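Local coordinates for protein ricin B lectin (Clostridium thermocellum, PDB 3VSF) that probably hydrolyses beta-1,3-galactan from the chain end as an exo-beta-1,3-galactanase and binds beta-D-galactose through its ricin-type lectin domain, at residues V132-W137 / Y212-D217; C238-K241 / Y246-I249; R362-N367 / W390-S395. All blocks are in the same frame, centred on the assembly; numbering follows the deposited sequence.

Contact 1 (V132-W137 / Y212-D217)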
loop_
_atom_site.group_PDB
_atom_site.type_symbol
_atom_site.label_atom_id
_atom_site.label_comp_id
_atom_site.label_asym_id
_atom_site.label_seq_id
_atom_site.Cartn_x
_atom_site.Cartn_y
_atom_site.Cartn_z
ATOM N N VAL A 132 -18.090 16.706 -0.282
ATOM C CA VAL A 132 -18.063 16.726 1.176
ATOM C C VAL A 132 -16.714 16.242 1.701
ATOM O O VAL A 132 -16.186 15.230 1.239
ATOM C CB VAL A 132 -19.187 15.855 1.770
ATOM C CG1 VAL A 132 -19.145 15.894 3.290
ATOM C CG2 VAL A 132 -20.541 16.320 1.257
ATOM N N MET A 133 -16.160 16.972 2.664
ATOM C CA MET A 133 -14.854 16.642 3.222
ATOM C C MET A 133 -14.922 16.332 4.716
ATOM O O MET A 133 -15.467 17.112 5.496
ATOM C CB MET A 133 -13.863 17.782 2.970
ATOM C CG MET A 133 -12.571 17.665 3.760
ATOM S SD MET A 133 -11.411 18.995 3.396
ATOM C CE MET A 133 -10.212 18.764 4.705
ATOM N N TRP A 134 -14.365 15.190 5.104
ATOM C CA TRP A 134 -14.305 14.796 6.506
ATOM C C TRP A 134 -12.863 14.778 6.996
ATOM O O TRP A 134 -11.929 14.786 6.194
ATOM C CB TRP A 134 -14.951 13.427 6.707
ATOM C CG TRP A 134 -16.433 13.442 6.512
ATOM C CD1 TRP A 134 -17.104 13.473 5.325
ATOM C CD2 TRP A 134 -17.432 13.426 7.538
ATOM N NE1 TRP A 134 -18.460 13.479 5.549
ATOM C CE2 TRP A 134 -18.688 13.449 6.900
ATOM C CE3 TRP A 134 -17.388 13.393 8.935
ATOM C CZ2 TRP A 134 -19.886 13.441 7.609
ATOM C CZ3 TRP A 134 -18.579 13.384 9.638
ATOM C CH2 TRP A 134 -19.811 13.408 8.975
ATOM N N MET A 135 -12.682 14.751 8.314
ATOM C CA MET A 135 -11.345 14.785 8.896
ATOM C C MET A 135 -11.365 14.501 10.396
ATOM O O MET A 135 -12.412 14.203 10.969
ATOM C CB MET A 135 -10.691 16.142 8.633
ATOM C CG MET A 135 -11.317 17.289 9.411
ATOM S SD MET A 135 -11.450 18.808 8.450
ATOM C CE MET A 135 -12.733 18.360 7.284
ATOM N N HIS A 136 -10.195 14.597 11.019
ATOM C CA HIS A 136 -10.057 14.384 12.454
ATOM C C HIS A 136 -9.629 15.685 13.125
ATOM O O HIS A 136 -8.651 16.308 12.713
ATOM C CB HIS A 136 -9.031 13.285 12.729
ATOM C CG HIS A 136 -8.768 13.049 14.184
ATOM N ND1 HIS A 136 -7.596 12.490 14.647
ATOM C CD2 HIS A 136 -9.527 13.290 15.279
ATOM C CE1 HIS A 136 -7.642 12.400 15.964
ATOM N NE2 HIS A 136 -8.803 12.879 16.372
ATOM N N TRP A 137 -10.363 16.093 14.156
ATOM C CA TRP A 137 -10.096 17.366 14.821
ATOM C C TRP A 137 -9.621 17.181 16.260
ATOM O O TRP A 137 -10.134 16.334 16.991
ATOM C CB TRP A 137 -11.344 18.253 14.792
ATOM C CG TRP A 137 -11.092 19.663 15.238
ATOM C CD1 TRP A 137 -10.757 20.724 14.448
ATOM C CD2 TRP A 137 -11.160 20.167 16.577
ATOM N NE1 TRP A 137 -10.609 21.856 15.212
ATOM C CE2 TRP A 137 -10.852 21.541 16.523
ATOM C CE3 TRP A 137 -11.448 19.590 17.817
ATOM C CZ2 TRP A 137 -10.825 22.345 17.660
ATOM C CZ3 TRP A 137 -11.421 20.391 18.945
ATOM C CH2 TRP A 137 -11.112 21.753 18.858
ATOM N N TYR A 212 -20.005 4.600 10.471
ATOM C CA TYR A 212 -21.204 5.428 10.487
ATOM C C TYR A 212 -21.791 5.581 9.091
ATOM O O TYR A 212 -21.071 5.854 8.131
ATOM C CB TYR A 212 -20.895 6.812 11.066
ATOM C CG TYR A 212 -20.266 6.788 12.439
ATOM C CD1 TYR A 212 -21.047 6.659 13.580
ATOM C CD2 TYR A 212 -18.891 6.903 12.595
ATOM C CE1 TYR A 212 -20.474 6.639 14.839
ATOM C CE2 TYR A 212 -18.311 6.886 13.848
ATOM C CZ TYR A 212 -19.106 6.753 14.966
ATOM O OH TYR A 212 -18.530 6.735 16.215
ATOM N N GLU A 213 -23.103 5.405 8.983
ATOM C CA GLU A 213 -23.805 5.652 7.732
ATOM C C GLU A 213 -24.226 7.114 7.670
ATOM O O GLU A 213 -24.852 7.627 8.596
ATOM C CB GLU A 213 -25.032 4.747 7.608
ATOM C CG GLU A 213 -25.848 4.981 6.346
ATOM C CD GLU A 213 -27.067 4.084 6.262
ATOM O OE1 GLU A 213 -27.218 3.198 7.131
ATOM O OE2 GLU A 213 -27.876 4.265 5.328
ATOM N N LEU A 214 -23.877 7.784 6.578
ATOM C CA LEU A 214 -24.170 9.204 6.431
ATOM C C LEU A 214 -25.553 9.443 5.836
ATOM O O LEU A 214 -26.103 8.585 5.147
ATOM C CB LEU A 214 -23.111 9.876 5.556
ATOM C CG LEU A 214 -21.662 9.730 6.020
ATOM C CD1 LEU A 214 -20.718 10.408 5.039
ATOM C CD2 LEU A 214 -21.490 10.296 7.419
ATOM N N THR A 215 -26.110 10.617 6.114
ATOM C CA THR A 215 -27.357 11.039 5.494
ATOM C C THR A 215 -27.114 11.278 4.005
ATOM O O THR A 215 -25.966 11.388 3.575
ATOM C CB THR A 215 -27.904 12.323 6.149
ATOM O OG1 THR A 215 -26.869 13.312 6.204
ATOM C CG2 THR A 215 -28.390 12.035 7.559
ATOM N N PRO A 216 -28.193 11.349 3.209
ATOM C CA PRO A 216 -28.072 11.538 1.760
ATOM C C PRO A 216 -27.127 12.671 1.363
ATOM O O PRO A 216 -26.532 12.612 0.287
ATOM C CB PRO A 216 -29.503 11.876 1.341
ATOM C CG PRO A 216 -30.346 11.141 2.319
ATOM C CD PRO A 216 -29.599 11.191 3.626
ATOM N N ASP A 217 -26.989 13.684 2.214
ATOM C CA ASP A 217 -26.157 14.841 1.891
ATOM C C ASP A 217 -24.677 14.622 2.216
ATOM O O ASP A 217 -23.834 15.453 1.878
ATOM C CB ASP A 217 -26.683 16.100 2.589
ATOM C CG ASP A 217 -26.794 15.933 4.093
ATOM O OD1 ASP A 217 -25.926 15.261 4.687
ATOM O OD2 ASP A 217 -27.752 16.476 4.682
#

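Contact 2 (C238-K241 / Y246-I249)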
loop_
_atom_site.group_PDB
_atom_site.type_symbol
_atom_site.label_atom_id
_atom_site.label_comp_id
_atom_site.label_asym_id
_atom_site.label_seq_id
_atom_site.Cartn_x
_atom_site.Cartn_y
_atom_site.Cartn_z
ATOM N N CYS A 238 -8.971 1.876 5.942
ATOM C CA CYS A 238 -9.281 2.205 4.556
ATOM C C CYS A 238 -10.401 1.299 4.064
ATOM O O CYS A 238 -10.263 0.076 4.063
ATOM C CB CYS A 238 -8.045 2.035 3.670
ATOM S SG CYS A 238 -6.647 3.098 4.106
ATOM N N LEU A 239 -11.513 1.898 3.654
ATOM C CA LEU A 239 -12.669 1.125 3.217
ATOM C C LEU A 239 -12.834 1.160 1.702
ATOM O O LEU A 239 -12.954 2.231 1.107
ATOM C CB LEU A 239 -13.941 1.632 3.899
ATOM C CG LEU A 239 -15.210 0.817 3.644
ATOM C CD1 LEU A 239 -14.979 -0.649 3.979
ATOM C CD2 LEU A 239 -16.378 1.376 4.440
ATOM N N ILE A 240 -12.836 -0.018 1.084
ATOM C CA ILE A 240 -12.991 -0.131 -0.363
ATOM C C ILE A 240 -13.905 -1.295 -0.738
ATOM O O ILE A 240 -14.272 -2.107 0.110
ATOM C CB ILE A 240 -11.633 -0.316 -1.068
ATOM C CG1 ILE A 240 -10.982 -1.633 -0.639
ATOM C CG2 ILE A 240 -10.711 0.858 -0.780
ATOM C CD1 ILE A 240 -9.632 -1.881 -1.276
ATOM N N LYS A 241 -14.263 -1.368 -2.015
ATOM C CA LYS A 241 -15.124 -2.432 -2.519
ATOM C C LYS A 241 -14.672 -2.846 -3.915
ATOM O O LYS A 241 -14.192 -2.018 -4.688
ATOM C CB LYS A 241 -16.581 -1.963 -2.551
ATOM C CG LYS A 241 -17.581 -3.030 -2.968
ATOM C CD LYS A 241 -19.001 -2.486 -2.940
ATOM C CE LYS A 241 -20.022 -3.571 -3.246
ATOM N NZ LYS A 241 -21.419 -3.057 -3.163
ATOM N N TYR A 246 -16.491 -6.100 0.324
ATOM C CA TYR A 246 -15.926 -4.947 1.008
ATOM C C TYR A 246 -14.599 -5.330 1.649
ATOM O O TYR A 246 -14.453 -6.430 2.183
ATOM C CB TYR A 246 -16.892 -4.416 2.069
ATOM C CG TYR A 246 -18.232 -3.974 1.523
ATOM C CD1 TYR A 246 -19.350 -4.793 1.624
ATOM C CD2 TYR A 246 -18.380 -2.738 0.908
ATOM C CE1 TYR A 246 -20.577 -4.394 1.128
ATOM C CE2 TYR A 246 -19.604 -2.329 0.409
ATOM C CZ TYR A 246 -20.698 -3.161 0.521
ATOM O OH TYR A 246 -21.918 -2.759 0.025
ATOM N N TYR A 247 -13.629 -4.423 1.591
ATOM C CA TYR A 247 -12.308 -4.687 2.149
ATOM C C TYR A 247 -11.871 -3.568 3.087
ATOM O O TYR A 247 -11.968 -2.389 2.748
ATOM C CB TYR A 247 -11.281 -4.872 1.031
ATOM C CG TYR A 247 -11.642 -5.965 0.052
ATOM C CD1 TYR A 247 -11.236 -7.276 0.262
ATOM C CD2 TYR A 247 -12.393 -5.687 -1.082
ATOM C CE1 TYR A 247 -11.565 -8.278 -0.631
ATOM C CE2 TYR A 247 -12.727 -6.681 -1.981
ATOM C CZ TYR A 247 -12.312 -7.974 -1.750
ATOM O OH TYR A 247 -12.643 -8.966 -2.645
ATOM N N LEU A 248 -11.393 -3.944 4.268
ATOM C CA LEU A 248 -10.976 -2.969 5.266
ATOM C C LEU A 248 -9.499 -3.119 5.617
ATOM O O LEU A 248 -9.121 -3.982 6.408
ATOM C CB LEU A 248 -11.835 -3.096 6.527
ATOM C CG LEU A 248 -11.584 -2.066 7.633
ATOM C CD1 LEU A 248 -11.731 -0.654 7.091
ATOM C CD2 LEU A 248 -12.527 -2.296 8.802
ATOM N N ILE A 249 -8.668 -2.270 5.019
ATOM C CA ILE A 249 -7.240 -2.257 5.313
ATOM C C ILE A 249 -6.961 -1.380 6.529
ATOM O O ILE A 249 -7.273 -0.191 6.532
ATOM C CB ILE A 249 -6.415 -1.741 4.118
ATOM C CG1 ILE A 249 -6.342 -2.800 3.014
ATOM C CG2 ILE A 249 -5.013 -1.367 4.566
ATOM C CD1 ILE A 249 -7.661 -3.072 2.322
#

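Contact 3 (R362-N367 / W390-S395)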
loop_
_atom_site.group_PDB
_atom_site.type_symbol
_atom_site.label_atom_id
_atom_site.label_comp_id
_atom_site.label_asym_id
_atom_site.label_seq_id
_atom_site.Cartn_x
_atom_site.Cartn_y
_atom_site.Cartn_z
ATOM N N ARG A 362 16.606 -9.310 -20.298
ATOM C CA ARG A 362 16.089 -10.623 -19.925
ATOM C C ARG A 362 17.214 -11.650 -19.838
ATOM O O ARG A 362 18.197 -11.569 -20.576
ATOM C CB ARG A 362 15.035 -11.081 -20.933
ATOM C CG ARG A 362 13.751 -10.266 -20.910
ATOM C CD ARG A 362 12.984 -10.426 -22.213
ATOM N NE ARG A 362 11.539 -10.489 -22.006
ATOM C CZ ARG A 362 10.743 -9.427 -21.931
ATOM N NH1 ARG A 362 11.248 -8.206 -22.036
ATOM N NH2 ARG A 362 9.439 -9.588 -21.744
ATOM N N TYR A 363 17.069 -12.617 -18.937
ATOM C CA TYR A 363 18.103 -13.627 -18.736
ATOM C C TYR A 363 17.546 -15.041 -18.612
ATOM O O TYR A 363 16.374 -15.240 -18.292
ATOM C CB TYR A 363 18.930 -13.310 -17.488
ATOM C CG TYR A 363 19.764 -12.054 -17.580
ATOM C CD1 TYR A 363 20.979 -12.051 -18.253
ATOM C CD2 TYR A 363 19.346 -10.876 -16.977
ATOM C CE1 TYR A 363 21.748 -10.907 -18.332
ATOM C CE2 TYR A 363 20.109 -9.726 -17.050
ATOM C CZ TYR A 363 21.309 -9.747 -17.729
ATOM O OH TYR A 363 22.072 -8.605 -17.806
ATOM N N LYS A 364 18.407 -16.018 -18.875
ATOM C CA LYS A 364 18.119 -17.418 -18.597
ATOM C C LYS A 364 19.211 -17.959 -17.686
ATOM O O LYS A 364 20.390 -17.667 -17.884
ATOM C CB LYS A 364 18.073 -18.234 -19.888
ATOM C CG LYS A 364 16.720 -18.252 -20.579
ATOM C CD LYS A 364 16.793 -19.027 -21.888
ATOM C CE LYS A 364 15.416 -19.210 -22.508
ATOM N NZ LYS A 364 14.545 -20.091 -21.682
ATOM N N LEU A 365 18.820 -18.738 -16.685
ATOM C CA LEU A 365 19.788 -19.332 -15.769
ATOM C C LEU A 365 19.977 -20.814 -16.068
ATOM O O LEU A 365 19.122 -21.637 -15.743
ATOM C CB LEU A 365 19.357 -19.119 -14.317
ATOM C CG LEU A 365 19.419 -17.668 -13.834
ATOM C CD1 LEU A 365 18.878 -17.537 -12.422
ATOM C CD2 LEU A 365 20.845 -17.148 -13.913
ATOM N N VAL A 366 21.105 -21.145 -16.688
ATOM C CA VAL A 366 21.371 -22.511 -17.121
ATOM C C VAL A 366 22.254 -23.259 -16.128
ATOM O O VAL A 366 23.350 -22.810 -15.796
ATOM C CB VAL A 366 22.056 -22.531 -18.500
ATOM C CG1 VAL A 366 22.117 -23.950 -19.037
ATOM C CG2 VAL A 366 21.316 -21.622 -19.468
ATOM N N ASN A 367 21.768 -24.405 -15.660
ATOM C CA ASN A 367 22.523 -25.236 -14.731
ATOM C C ASN A 367 23.691 -25.931 -15.424
ATOM O O ASN A 367 23.549 -26.444 -16.534
ATOM C CB ASN A 367 21.607 -26.275 -14.078
ATOM C CG ASN A 367 22.299 -27.048 -12.972
ATOM O OD1 ASN A 367 23.131 -26.504 -12.245
ATOM N ND2 ASN A 367 21.962 -28.327 -12.843
ATOM N N TRP A 390 13.972 -26.721 -16.014
ATOM C CA TRP A 390 13.302 -27.248 -17.195
ATOM C C TRP A 390 14.155 -27.047 -18.440
ATOM O O TRP A 390 15.105 -26.263 -18.433
ATOM C CB TRP A 390 11.938 -26.584 -17.378
ATOM C CG TRP A 390 10.970 -27.414 -18.160
ATOM C CD1 TRP A 390 10.783 -27.404 -19.511
ATOM C CD2 TRP A 390 10.054 -28.381 -17.635
ATOM N NE1 TRP A 390 9.807 -28.305 -19.861
ATOM C CE2 TRP A 390 9.343 -28.919 -18.727
ATOM C CE3 TRP A 390 9.766 -28.846 -16.348
ATOM C CZ2 TRP A 390 8.363 -29.896 -18.570
ATOM C CZ3 TRP A 390 8.793 -29.816 -16.195
ATOM C CH2 TRP A 390 8.103 -30.331 -17.300
ATOM N N THR A 391 13.810 -27.760 -19.507
ATOM C CA THR A 391 14.544 -27.662 -20.761
ATOM C C THR A 391 14.364 -26.286 -21.393
ATOM O O THR A 391 13.254 -25.753 -21.436
ATOM C CB THR A 391 14.093 -28.740 -21.765
ATOM O OG1 THR A 391 14.259 -30.039 -21.183
ATOM C CG2 THR A 391 14.910 -28.653 -23.044
ATOM N N ASP A 392 15.463 -25.715 -21.878
ATOM C CA ASP A 392 15.426 -24.417 -22.537
ATOM C C ASP A 392 14.460 -24.451 -23.717
ATOM O O ASP A 392 14.776 -25.002 -24.771
ATOM C CB ASP A 392 16.826 -24.026 -23.016
ATOM C CG ASP A 392 16.896 -22.595 -23.518
ATOM O OD1 ASP A 392 15.853 -22.060 -23.949
ATOM O OD2 ASP A 392 17.997 -22.007 -23.483
ATOM N N ASN A 393 13.283 -23.862 -23.534
ATOM C CA ASN A 393 12.275 -23.830 -24.590
ATOM C C ASN A 393 11.891 -22.407 -24.991
ATOM O O ASN A 393 10.868 -22.191 -25.639
ATOM C CB ASN A 393 11.033 -24.624 -24.175
ATOM C CG ASN A 393 10.305 -24.000 -23.000
ATOM O OD1 ASN A 393 10.860 -23.170 -22.280
ATOM N ND2 ASN A 393 9.057 -24.404 -22.795
ATOM N N GLY A 394 12.721 -21.445 -24.600
ATOM C CA GLY A 394 12.509 -20.052 -24.955
ATOM C C GLY A 394 11.177 -19.496 -24.487
ATOM O O GLY A 394 10.638 -18.565 -25.088
ATOM N N SER A 395 10.647 -20.064 -23.409
ATOM C CA SER A 395 9.362 -19.635 -22.871
ATOM C C SER A 395 9.523 -18.448 -21.926
ATOM O O SER A 395 10.634 -18.121 -21.509
ATOM C CB SER A 395 8.673 -20.794 -22.147
ATOM O OG SER A 395 7.401 -20.409 -21.658
#

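Contact 1 (V132-W137 / Y212-D217)
The indole of W134 and the isobutyl group of L214 form the dense part of this contact. Methyl CD2 of L214 lies 3.5 Å from W134 CZ2 and 3.9 Å from W134 CH2, while its sister methyl, L214 CD1, comes to 3.8 Å from W134 NE1. The two methyls approach the indole obliquely, CD1 by the pyrrole nitrogen and CD2 by the benzene ring, and the two side chains run past each other in opposite directions. W134 CG stands anti to its carbonyl carbon (chi1 -69°), which carries the ring toward strand 208-214 of the next blade. The indole N-H is used elsewhere, in a hydrogen bond to Y218 O just beyond the second segment; this bond probably helps to fix the rotation of the ring that L214 packs against. F199 meets the same indole, and L214 also rests on M123.

Strands 131-138 and 208-214 belong to successive four-stranded antiparallel sheets, two blades of the five-bladed beta-propeller of glycoside hydrolase family 43. The contact is thus a joint between blades, and no hydrogen bond links the two segments directly.

Toward D217 the packing thins. V132 and D217 are the closest residues by backbone, yet their CA atoms are 8.3 Å apart. Here a single methyl does the touching: V132 CG2 reaches D217 O at 3.5 Å. The carboxylate of D217 does not touch the other segment. Its OD1 accepts a hydrogen bond from T215 OG1 at 2.6 Å, met 47° out of the carboxylate plane, and another from the backbone N of K219, which together brace the turn following the strand. This turn is the solvent side, with P216 exposed and T215 and D217 partly so.

Contact 2 (C238-K241 / Y246-I249)
I240 and Y247 meet at the apolar centre, where I240 CG1 lies 3.7 Å from Y247 CB. With chi1 at 64°, I240 CG1 sits between its own backbone N and carbonyl carbon, and CD1 extends on to I249 CD1 at 4.3 Å. C238 shares this face, its CB 4.1 Å from I249 CB, and I292 of the next sheet packs against both isoleucines. L239 and L248 touch more lightly on the other face.

The pairing is that of an antiparallel beta-hairpin, strands 237-241 and 246-251, within one four-stranded blade of the propeller. C238 with I249 and I240 with Y247 are hydrogen-bonded pairs; the straightest bond runs from Y247 N to I240 O, with 170° at the hydrogen.

Further out, K241 and Y246 lie side by side on the leucine face, pointing the same way. The extended lysine chain, its CG anti to the backbone N (chi1 -176°), follows the phenol obliquely, with K241 CD 3.4 Å from Y246 CE2. It ends in a hydrogen bond from K241 NZ to Y246 OH at 3.2 Å, and D192 adds weak polar contacts to both groups.

Contact 3 (R362-N367 / W390-S395)
K364 and D392 cross at about a right angle, the lysine chain running obliquely past the two oxygens, out of the carboxylate plane. Three successive lysine atoms take part. K364 CD lies 3.6 Å from D392 OD2, K364 CE comes to 3.2 Å from D392 OD1, and K364 NZ forms a salt bridge with the same D392 OD1 at 3.3 Å. The chain is extended as far as CE and then bends (chi4 -67°); this last turn keeps the ammonium close to OD1. From the other segment, D392 places its carboxylate with CG anti to the backbone N (chi1 -171°), and its side chain also touches V373.

D392 OD1 has a second task. It accepts the backbone N of G394 at 3.3 Å, met nearly along the carboxylate C-O direction, with 147° at the hydrogen. This closes an Asx turn, in which G394 takes a positive phi, a conformation that glycine adopts readily. A weak bond from S395 N to N393 OD1 continues the turn.

Both segments belong to the ricin-type beta-trefoil. Strand 363-367 opens it and pairs with the closing strand 494-498, K364 bonding to V497 through the backbone. Segment 390-395 lies in the loop leading to Q398 and W400, which match the Q-x-W signature of ricin-type repeats; Q398 bonds to T391 O and N393 N, fixing the loop that carries D392.

D392 is exposed, whereas K364 is largely buried, so the ion pair lies at the border between solvent and protein. One oxygen serves both an ammonium and a backbone N-H, so the charge pair probably also steadies the turn, and the nearby ammonium would probably favour the ionised form of D392.

In the fold
Contacts 1 and 2 are buried in the propeller, their centres about 17 Å apart and on the same side of the chain's centre, but they hold different elements. Contact 1 joins two separate blades without any direct hydrogen bond, through a tryptophan-leucine pair and one methyl on a backbone oxygen; contact 2 is a hairpin inside a third blade, held by backbone bonds and apolar pairs, with a lysine-tyrosine bond at its edge. Contact 3 lies at the surface of the lectin domain, its centre about 56 Å from that of contact 1 and 41 Å from that of contact 2. There a strand meets an irregular loop through a salt bridge, a charged chemistry in keeping with its solvent-facing position.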